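Local coordinates for iron-rich dpsA-homolog protein (Halobacterium salinarum, PDB 1TJO) that probably protects DNA from oxidative damage by oxidising ferrous iron with hydrogen peroxide and storing it as ferric mineral inside a hollow shell of twelve subunits, at residues 123-126 and 127-131. Numbering follows the deposited sequence.
Sequences MAIY and GDIIE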
ATOM      1  N   MET A 123      -6.534  29.179 -20.232  1.00 20.26           N
ATOM      2  CA  MET A 123      -6.984  28.476 -21.427  1.00 21.51           C
ATOM      3  C   MET A 123      -6.196  28.945 -22.651  1.00 21.59           C
ATOM      4  O   MET A 123      -5.806  28.135 -23.460  1.00 21.35           O
ATOM      5  CB  MET A 123      -8.487  28.674 -21.656  1.00 23.36           C
ATOM      6  CG  MET A 123      -9.062  27.499 -22.425  1.00 26.27           C
ATOM      7  SD  MET A 123     -10.865  27.579 -22.643  1.00 32.72           S
ATOM      8  CE  MET A 123     -10.955  28.903 -23.529  1.00 33.29           C
ATOM      9  N   ALA A 124      -5.904  30.226 -22.718  1.00 21.23           N
ATOM     10  CA  ALA A 124      -5.147  30.801 -23.840  1.00 21.24           C
ATOM     11  C   ALA A 124      -3.699  30.320 -23.833  1.00 20.28           C
ATOM     12  O   ALA A 124      -3.102  30.056 -24.894  1.00 22.23           O
ATOM     13  CB  ALA A 124      -5.192  32.318 -23.824  1.00 21.87           C
ATOM     14  N   ILE A 125      -3.123  30.223 -22.651  1.00 19.62           N
ATOM     15  CA  ILE A 125      -1.787  29.664 -22.524  1.00 17.96           C
ATOM     16  C   ILE A 125      -1.767  28.209 -22.993  1.00 17.50           C
ATOM     17  O   ILE A 125      -0.898  27.832 -23.754  1.00 18.43           O
ATOM     18  CB  ILE A 125      -1.259  29.797 -21.090  1.00 18.46           C
ATOM     19  CG1 ILE A 125      -1.107  31.268 -20.684  1.00 20.38           C
ATOM     20  CG2 ILE A 125       0.045  29.102 -21.008  1.00 18.89           C
ATOM     21  CD1 ILE A 125      -0.772  31.469 -19.248  1.00 24.12           C
ATOM     22  N   TYR A 126      -2.703  27.387 -22.512  1.00 17.58           N
ATOM     23  CA  TYR A 126      -2.754  25.983 -22.917  1.00 18.26           C
ATOM     24  C   TYR A 126      -2.823  25.832 -24.397  1.00 18.37           C
ATOM     25  O   TYR A 126      -2.102  25.029 -24.993  1.00 19.15           O
ATOM     26  CB  TYR A 126      -3.968  25.256 -22.317  1.00 19.15           C
ATOM     27  CG  TYR A 126      -3.722  24.697 -20.927  1.00 17.67           C
ATOM     28  CD1 TYR A 126      -4.284  25.303 -19.827  1.00 19.57           C
ATOM     29  CD2 TYR A 126      -3.005  23.503 -20.738  1.00 17.81           C
ATOM     30  CE1 TYR A 126      -4.093  24.794 -18.561  1.00 19.85           C
ATOM     31  CE2 TYR A 126      -2.811  22.978 -19.468  1.00 17.27           C
ATOM     32  CZ  TYR A 126      -3.365  23.630 -18.388  1.00 19.24           C
ATOM     33  OH  TYR A 126      -3.235  23.149 -17.112  1.00 19.50           O
ATOM     34  N   GLY A 127      -3.680  26.635 -25.015  1.00 19.43           N
ATOM     35  CA  GLY A 127      -3.876  26.563 -26.445  1.00 20.64           C
ATOM     36  C   GLY A 127      -2.632  26.859 -27.215  1.00 20.21           C
ATOM     37  O   GLY A 127      -2.307  26.152 -28.173  1.00 18.93           O
ATOM     38  N   ASP A 128      -1.901  27.865 -26.795  1.00 19.99           N
ATOM     39  CA  ASP A 128      -0.640  28.212 -27.464  1.00 20.72           C
ATOM     40  C   ASP A 128       0.387  27.082 -27.354  1.00 19.99           C
ATOM     41  O   ASP A 128       1.114  26.758 -28.298  1.00 19.29           O
ATOM     42  CB  ASP A 128      -0.071  29.461 -26.790  1.00 19.99           C
ATOM     43  CG  ASP A 128      -0.820  30.744 -27.158  1.00 24.99           C
ATOM     44  OD1 ASP A 128      -1.807  30.731 -27.924  1.00 29.34           O
ATOM     45  OD2 ASP A 128      -0.454  31.822 -26.682  1.00 31.12           O
ATOM     46  N   ILE A 129       0.441  26.458 -26.170  1.00 17.52           N
ATOM     47  CA  ILE A 129       1.386  25.379 -25.901  1.00 18.49           C
ATOM     48  C   ILE A 129       1.005  24.129 -26.698  1.00 17.11           C
ATOM     49  O   ILE A 129       1.848  23.437 -27.207  1.00 18.41           O
ATOM     50  CB  ILE A 129       1.473  25.059 -24.395  1.00 18.27           C
ATOM     51  CG1 ILE A 129       2.120  26.246 -23.664  1.00 19.55           C
ATOM     52  CG2 ILE A 129       2.317  23.816 -24.174  1.00 20.84           C
ATOM     53  CD1 ILE A 129       2.120  26.161 -22.149  1.00 22.36           C
ATOM     54  N   ILE A 130      -0.275  23.873 -26.805  1.00 18.18           N
ATOM     55  CA  ILE A 130      -0.806  22.710 -27.482  1.00 18.94           C
ATOM     56  C   ILE A 130      -0.483  22.816 -28.976  1.00 19.64           C
ATOM     57  O   ILE A 130       0.001  21.870 -29.549  1.00 20.30           O
ATOM     58  CB  ILE A 130      -2.310  22.580 -27.224  1.00 18.92           C
ATOM     59  CG1 ILE A 130      -2.549  21.964 -25.827  1.00 19.02           C
ATOM     60  CG2 ILE A 130      -2.983  21.677 -28.251  1.00 18.22           C
ATOM     61  CD1 ILE A 130      -3.869  22.215 -25.342  1.00 19.84           C
ATOM     62  N   GLU A 131      -0.665  24.001 -29.571  1.00 21.15           N
ATOM     63  CA  GLU A 131      -0.363  24.164 -30.988  1.00 21.50           C
ATOM     64  C   GLU A 131       1.125  24.012 -31.250  1.00 20.05           C
ATOM     65  O   GLU A 131       1.537  23.327 -32.200  1.00 20.28           O
ATOM     66  CB  GLU A 131      -0.846  25.519 -31.506  1.00 22.19           C
ATOM     67  CG  GLU A 131      -2.344  25.659 -31.476  1.00 25.89           C
ATOM     68  CD  GLU A 131      -2.824  26.894 -32.217  1.00 32.29           C
ATOM     69  OE1 GLU A 131      -2.918  27.971 -31.598  1.00 33.94           O
ATOM     70  OE2 GLU A 131      -3.066  26.782 -33.430  1.00 40.04           O
TER
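Two successive turns in the middle of helix 115-142, one of the long helices of the ferritin-like four-helix bundle, meet where the side chains of Ile125 and Tyr126 touch those of Ile129 and Ile130, four residues further on. The backbone N atoms of Gly127, Asp128, Ile129 and Ile130 bond to the carbonyls of Met123, Ala124, Ile125 and Tyr126 in turn, and Ile130 N lies 2.8 Å from Tyr126 O. Ile125 and Ile129 lie side by side and point the same way, CG2 of Ile125 meeting CD1 of Ile129 at 3.8 Å. Ile129 holds CG1 beside its own backbone N (chi1 -68°), which turns its chain back over the preceding turn and sets CG1 3.4 Å from Ile125 O. Ile130 folds back likewise, its CD1 lying 3.3 Å from Tyr126 O. A looser apolar contact, 4.3 Å, joins Ile130 CD1 to Tyr126 CB. Within the bundle, branched isoleucines and a broad ring suit this buried side: Ile125 and Tyr126 pack on Leu44 of helix 24-54, and Tyr126 also touches Ala163 and Ile166 of helix 146-169. Gly127, without a side chain, adds no bulk to its own buried position. Asp128, partly exposed, suits a subunit boundary, since its OD1 makes a salt bridge with Arg21 NH1 of the second subunit, a partner shared with Glu131 OE1.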